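Local coordinates for protein carboxypeptidase 1 (Deinococcus radiodurans str. R1, PDB 5GIV) that probably releases amino acids one by one from the C-terminus of peptides, with broad specificity, as a zinc-dependent metallopeptidase of the M32 family, at residues T264-G269 with V294-S299; P236-L241 with G269-E274. One frame throughout, in Å; residues are numbered along the deposited sequence.

Interaction 1: residues T264-G269 with V294-S299; sequences TLHEAG and VHESQS. With ZN (zinc ion), chain G.
Ser299 sits over one face of the His266 imidazole. Ser299 CB lies 3.3 Å from the centroid of the His266 ring and only 8° off the ring normal, a CH-pi contact. The hydroxyl is over the same ring, but Ser299 OG gives its hydrogen bond to Glu296 O, 3.0 Å away within its own helix, from above the carbonyl plane. A glycine at Ser299 would remove CB and OG, and would probably open a gap over the His266 face and leave that Glu296 carbonyl without its hydroxyl partner. The backbones meet where Gly269 CA is 3.9 Å from Ser299 CA. Gly269 brings no side chain between the helices, consistent with so close a crossing, the axes approaching to 7.9 Å.

His266 CG is anti to the backbone N (chi1 -179°), which turns the ring toward the metal. His266 NE2 and Glu296 OE2 each bind zinc at 2.2 Å. Glu296 OE1 lies at the ring edge and accepts a bond from a zinc-bound water. This is the HExxH zinc site, completed by His270 and three waters. Glu267 holds another of these waters and is the predicted proton donor/acceptor. Glu303 bonds His266 ND1 and probably steadies the ring.

Helices 257-275 and 292-306 cross here. Leu265 and Ala268 pack on helix 207-221, while Ser297 and Gln298 face helix 420-439.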
loop_
_atom_site.group_PDB
_atom_site.type_symbol
_atom_site.label_atom_id
_atom_site.label_comp_id
_atom_site.label_asym_id
_atom_site.label_seq_id
_atom_site.Cartn_x
_atom_site.Cartn_y
_atom_site.Cartn_z
ATOM N N THR A 264 -7.443 -6.175 17.958
ATOM C CA THR A 264 -6.779 -7.128 17.079
ATOM C C THR A 264 -7.562 -8.438 16.992
ATOM O O THR A 264 -7.802 -8.951 15.895
ATOM C CB THR A 264 -5.340 -7.356 17.553
ATOM O OG1 THR A 264 -4.583 -6.160 17.344
ATOM C CG2 THR A 264 -4.682 -8.501 16.799
ATOM N N LEU A 265 -8.013 -8.971 18.136
ATOM C CA LEU A 265 -8.796 -10.203 18.101
ATOM C C LEU A 265 -10.082 -10.000 17.317
ATOM O O LEU A 265 -10.460 -10.840 16.495
ATOM C CB LEU A 265 -9.107 -10.679 19.525
ATOM C CG LEU A 265 -7.940 -10.917 20.487
ATOM C CD1 LEU A 265 -8.399 -11.638 21.749
ATOM C CD2 LEU A 265 -6.847 -11.709 19.804
ATOM N N HIS A 266 -10.720 -8.846 17.493
ATOM C CA HIS A 266 -11.950 -8.550 16.771
ATOM C C HIS A 266 -11.720 -8.544 15.262
ATOM O O HIS A 266 -12.382 -9.280 14.520
ATOM C CB HIS A 266 -12.500 -7.202 17.246
ATOM C CG HIS A 266 -13.786 -6.803 16.589
ATOM N ND1 HIS A 266 -15.007 -6.922 17.216
ATOM C CD2 HIS A 266 -14.040 -6.281 15.366
ATOM C CE1 HIS A 266 -15.957 -6.488 16.406
ATOM N NE2 HIS A 266 -15.397 -6.096 15.277
ATOM N N GLU A 267 -10.781 -7.712 14.781
ATOM C CA GLU A 267 -10.541 -7.631 13.335
ATOM C C GLU A 267 -9.998 -8.939 12.762
ATOM O O GLU A 267 -10.318 -9.293 11.620
ATOM C CB GLU A 267 -9.578 -6.481 13.004
ATOM C CG GLU A 267 -10.065 -5.078 13.374
ATOM C CD GLU A 267 -11.407 -4.728 12.755
ATOM O OE1 GLU A 267 -11.719 -5.216 11.646
ATOM O OE2 GLU A 267 -12.147 -3.944 13.377
ATOM N N ALA A 268 -9.179 -9.663 13.526
ATOM C CA ALA A 268 -8.744 -10.980 13.077
ATOM C C ALA A 268 -9.938 -11.896 12.856
ATOM O O ALA A 268 -9.952 -12.691 11.910
ATOM C CB ALA A 268 -7.772 -11.593 14.087
ATOM N N GLY A 269 -10.956 -11.786 13.713
ATOM C CA GLY A 269 -12.164 -12.572 13.519
ATOM C C GLY A 269 -12.826 -12.275 12.190
ATOM O O GLY A 269 -13.234 -13.185 11.464
ATOM N N VAL A 294 -23.584 -11.674 10.030
ATOM C CA VAL A 294 -22.742 -12.862 10.056
ATOM C C VAL A 294 -21.282 -12.459 10.206
ATOM O O VAL A 294 -20.530 -13.076 10.970
ATOM C CB VAL A 294 -22.971 -13.724 8.797
ATOM C CG1 VAL A 294 -21.972 -14.868 8.755
ATOM C CG2 VAL A 294 -24.371 -14.270 8.785
ATOM N N HIS A 295 -20.863 -11.401 9.507
ATOM C CA HIS A 295 -19.473 -10.963 9.619
ATOM C C HIS A 295 -19.133 -10.569 11.052
ATOM O O HIS A 295 -18.174 -11.081 11.641
ATOM C CB HIS A 295 -19.198 -9.806 8.659
ATOM C CG HIS A 295 -17.977 -10.015 7.825
ATOM N ND1 HIS A 295 -16.721 -10.150 8.372
ATOM C CD2 HIS A 295 -17.829 -10.189 6.490
ATOM C CE1 HIS A 295 -15.846 -10.375 7.408
ATOM N NE2 HIS A 295 -16.492 -10.397 6.254
ATOM N N GLU A 296 -19.939 -9.688 11.646
ATOM C CA GLU A 296 -19.702 -9.269 13.019
ATOM C C GLU A 296 -19.877 -10.412 14.012
ATOM O O GLU A 296 -19.381 -10.321 15.140
ATOM C CB GLU A 296 -20.641 -8.124 13.387
ATOM C CG GLU A 296 -20.337 -7.493 14.733
ATOM C CD GLU A 296 -19.111 -6.591 14.696
ATOM O OE1 GLU A 296 -18.945 -5.788 15.636
ATOM O OE2 GLU A 296 -18.315 -6.686 13.734
ATOM N N SER A 297 -20.595 -11.474 13.634
ATOM C CA SER A 297 -20.690 -12.630 14.516
ATOM C C SER A 297 -19.333 -13.274 14.701
ATOM O O SER A 297 -19.056 -13.854 15.755
ATOM C CB SER A 297 -21.668 -13.664 13.949
ATOM O OG SER A 297 -21.062 -14.420 12.908
ATOM N N GLN A 298 -18.477 -13.172 13.692
ATOM C CA GLN A 298 -17.182 -13.825 13.735
ATOM C C GLN A 298 -16.141 -12.971 14.451
ATOM O O GLN A 298 -15.323 -13.495 15.217
ATOM C CB GLN A 298 -16.765 -14.162 12.312
ATOM C CG GLN A 298 -17.737 -15.165 11.705
ATOM C CD GLN A 298 -17.981 -16.345 12.654
ATOM O OE1 GLN A 298 -17.048 -17.070 13.005
ATOM N NE2 GLN A 298 -19.231 -16.534 13.066
ATOM N N SER A 299 -16.158 -11.658 14.233
ATOM C CA SER A 299 -15.302 -10.800 15.043
ATOM C C SER A 299 -15.656 -10.930 16.519
ATOM O O SER A 299 -14.771 -11.038 17.372
ATOM C CB SER A 299 -15.400 -9.354 14.563
ATOM O OG SER A 299 -16.746 -8.955 14.467
HETATM ZN ZN ZN G . -16.549 -5.441 13.470
HETATM O O HOH W 1 -14.905 -3.868 12.676
HETATM O O HOH W 2 -17.141 -4.028 14.819
HETATM O O HOH W 3 -16.991 -4.311 11.351
#

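Interaction 2: residues P236-L241 with G269-E274; sequences PFMTRL and GHALYE. With ZN (zinc ion), chain G.
The Arg240 guanidinium meets Glu274 through its edge. Glu274 OE2 lies in the guanidinium plane, and the carboxylate is turned 78° to it, so the two groups are nearly perpendicular. Arg240 NE gives a fairly straight hydrogen bond to Glu274 OE2, 3.1 Å long with an angle of 164° at the hydrogen. It meets this oxygen from above the carboxylate plane. Arg240 NH2 adds a weak bond to Glu274 OE2 at 3.4 Å. The salt bridge therefore rests on one carboxylate oxygen. Glu274 O also lies at the guanidinium edge, near its plane, but its angle to Arg240 NH2 is too poor for a bond. The other carboxylate oxygen, Glu274 OE1, probably accepts bonds from His295 NE2 and Gly289 N. Several donors thus meet the buried carboxylate, which probably helps to balance its charge.

The other flat group is the His270 imidazole. The ring binds zinc through His270 NE2 at 2.2 Å. Its ND1 is probably hydrogen-bonded to His295, a second-shell residue that probably helps to fix the ring's rotation. The ring also meets those of His266 and His295. The exact placing of the Met238 methyl beside His270 is doubtful.

Met238 reaches from the strand to the helix. Its CG is anti to the backbone N (chi1 179°), which carries it out toward Ala271. Met238 CG packs on Ala271 CB at 4.0 Å, and Met238 SD lies 3.9 Å from Glu274 CG.

Strand 238-242 is an outermost strand of a small sheet, and alternate residues Met238 and Arg240 point to helix 257-275, the zinc-site helix. Met238 and Ala271 also touch Val246 of the adjacent strand 245-250. Thr239, pointing away from the zinc-site helix, packs on helix 8-36. Leu241 O accepts a bond from Gln49 of the second subunit.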
loop_
_atom_site.group_PDB
_atom_site.type_symbol
_atom_site.label_atom_id
_atom_site.label_comp_id
_atom_site.label_asym_id
_atom_site.label_seq_id
_atom_site.Cartn_x
_atom_site.Cartn_y
_atom_site.Cartn_z
ATOM N N PRO A 236 -9.259 0.694 13.954
ATOM C CA PRO A 236 -9.090 -0.691 13.497
ATOM C C PRO A 236 -10.142 -1.067 12.461
ATOM O O PRO A 236 -11.309 -0.688 12.570
ATOM C CB PRO A 236 -9.269 -1.509 14.782
ATOM C CG PRO A 236 -8.949 -0.574 15.878
ATOM C CD PRO A 236 -9.403 0.781 15.417
ATOM N N PHE A 237 -9.724 -1.837 11.457
ATOM C CA PHE A 237 -10.650 -2.337 10.447
ATOM C C PHE A 237 -10.034 -3.550 9.764
ATOM O O PHE A 237 -8.868 -3.885 9.977
ATOM C CB PHE A 237 -11.011 -1.252 9.428
ATOM C CG PHE A 237 -9.843 -0.755 8.626
ATOM C CD1 PHE A 237 -9.080 0.309 9.072
ATOM C CD2 PHE A 237 -9.516 -1.346 7.409
ATOM C CE1 PHE A 237 -8.006 0.780 8.327
ATOM C CE2 PHE A 237 -8.439 -0.888 6.666
ATOM C CZ PHE A 237 -7.682 0.178 7.130
ATOM N N MET A 238 -10.845 -4.211 8.947
ATOM C CA MET A 238 -10.417 -5.325 8.116
ATOM C C MET A 238 -10.744 -4.999 6.668
ATOM O O MET A 238 -11.790 -4.409 6.378
ATOM C CB MET A 238 -11.095 -6.633 8.552
ATOM C CG MET A 238 -10.740 -7.885 7.739
ATOM S SD MET A 238 -11.842 -8.190 6.337
ATOM C CE MET A 238 -13.304 -8.670 7.204
ATOM N N THR A 239 -9.845 -5.366 5.759
ATOM C CA THR A 239 -10.064 -5.078 4.349
ATOM C C THR A 239 -9.412 -6.164 3.507
ATOM O O THR A 239 -8.334 -6.662 3.845
ATOM C CB THR A 239 -9.517 -3.684 3.971
ATOM O OG1 THR A 239 -9.752 -3.422 2.582
ATOM C CG2 THR A 239 -8.027 -3.565 4.267
ATOM N N ARG A 240 -10.069 -6.516 2.408
ATOM C CA ARG A 240 -9.596 -7.559 1.507
ATOM C C ARG A 240 -8.979 -6.878 0.284
ATOM O O ARG A 240 -9.693 -6.259 -0.512
ATOM C CB ARG A 240 -10.753 -8.462 1.084
ATOM C CG ARG A 240 -10.385 -9.505 0.030
ATOM C CD ARG A 240 -11.601 -10.322 -0.403
ATOM N NE ARG A 240 -11.876 -11.531 0.373
ATOM C CZ ARG A 240 -11.134 -12.629 0.355
ATOM N NH1 ARG A 240 -10.048 -12.671 -0.387
ATOM N NH2 ARG A 240 -11.488 -13.693 1.077
ATOM N N LEU A 241 -7.665 -7.004 0.121
ATOM C CA LEU A 241 -7.003 -6.447 -1.055
ATOM C C LEU A 241 -6.856 -7.465 -2.177
ATOM O O LEU A 241 -6.350 -7.111 -3.249
ATOM C CB LEU A 241 -5.626 -5.876 -0.687
ATOM C CG LEU A 241 -5.625 -4.530 0.046
ATOM C CD1 LEU A 241 -6.417 -4.581 1.351
ATOM C CD2 LEU A 241 -4.202 -4.040 0.319
ATOM N N GLY A 269 -10.956 -11.786 13.713
ATOM C CA GLY A 269 -12.164 -12.572 13.519
ATOM C C GLY A 269 -12.826 -12.275 12.190
ATOM O O GLY A 269 -13.234 -13.185 11.464
ATOM N N HIS A 270 -12.976 -10.989 11.869
ATOM C CA HIS A 270 -13.412 -10.610 10.530
ATOM C C HIS A 270 -12.543 -11.277 9.474
ATOM O O HIS A 270 -13.048 -11.826 8.491
ATOM C CB HIS A 270 -13.374 -9.087 10.359
ATOM C CG HIS A 270 -14.511 -8.366 11.014
ATOM N ND1 HIS A 270 -15.835 -8.683 10.780
ATOM C CD2 HIS A 270 -14.522 -7.332 11.891
ATOM C CE1 HIS A 270 -16.609 -7.873 11.479
ATOM N NE2 HIS A 270 -15.838 -7.042 12.156
ATOM N N ALA A 271 -11.223 -11.234 9.664
ATOM C CA ALA A 271 -10.312 -11.700 8.624
ATOM C C ALA A 271 -10.346 -13.215 8.494
ATOM O O ALA A 271 -10.217 -13.753 7.385
ATOM C CB ALA A 271 -8.890 -11.227 8.913
ATOM N N LEU A 272 -10.512 -13.920 9.617
ATOM C CA LEU A 272 -10.621 -15.372 9.563
ATOM C C LEU A 272 -11.780 -15.792 8.678
ATOM O O LEU A 272 -11.650 -16.707 7.856
ATOM C CB LEU A 272 -10.799 -15.926 10.969
ATOM C CG LEU A 272 -9.540 -15.904 11.821
ATOM C CD1 LEU A 272 -9.882 -16.241 13.248
ATOM C CD2 LEU A 272 -8.537 -16.912 11.239
ATOM N N TYR A 273 -12.924 -15.126 8.834
ATOM C CA TYR A 273 -14.073 -15.382 7.981
ATOM C C TYR A 273 -13.683 -15.291 6.506
ATOM O O TYR A 273 -13.914 -16.226 5.732
ATOM C CB TYR A 273 -15.187 -14.402 8.343
ATOM C CG TYR A 273 -16.496 -14.603 7.631
ATOM C CD1 TYR A 273 -16.703 -15.682 6.775
ATOM C CD2 TYR A 273 -17.524 -13.698 7.803
ATOM C CE1 TYR A 273 -17.908 -15.849 6.122
ATOM C CE2 TYR A 273 -18.717 -13.856 7.168
ATOM C CZ TYR A 273 -18.914 -14.929 6.323
ATOM O OH TYR A 273 -20.132 -15.060 5.692
ATOM N N GLU A 274 -13.103 -14.156 6.099
ATOM C CA GLU A 274 -12.721 -13.975 4.700
ATOM C C GLU A 274 -11.662 -14.990 4.278
ATOM O O GLU A 274 -11.704 -15.512 3.157
ATOM C CB GLU A 274 -12.208 -12.547 4.465
ATOM C CG GLU A 274 -13.256 -11.452 4.646
ATOM C CD GLU A 274 -14.345 -11.463 3.591
ATOM O OE1 GLU A 274 -15.446 -10.944 3.871
ATOM O OE2 GLU A 274 -14.113 -11.984 2.481
HETATM ZN ZN ZN G . -16.549 -5.441 13.470
HETATM O O HOH W 1 -14.905 -3.868 12.676
HETATM O O HOH W 2 -17.141 -4.028 14.819
HETATM O O HOH W 3 -16.991 -4.311 11.351
#

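Both interactions are buried and both use helix 257-275, whose two segments share Gly269. Interaction 1 joins this helix to helix 292-306. It is a close helix-helix crossing, and its polar chemistry is centred on the metal. Interaction 2 sets a sheet-edge strand against the next turns of the same helix. There a thioether and an ion pair do the work, and the zinc is reached through one histidine. His295, on the helix 292-306 side of interaction 1, ties the two together through the polar ends of His270 and Glu274. Interaction 1 thus supplies two zinc ligands. Interaction 2 supplies the third, whose second-shell partner comes from interaction 1.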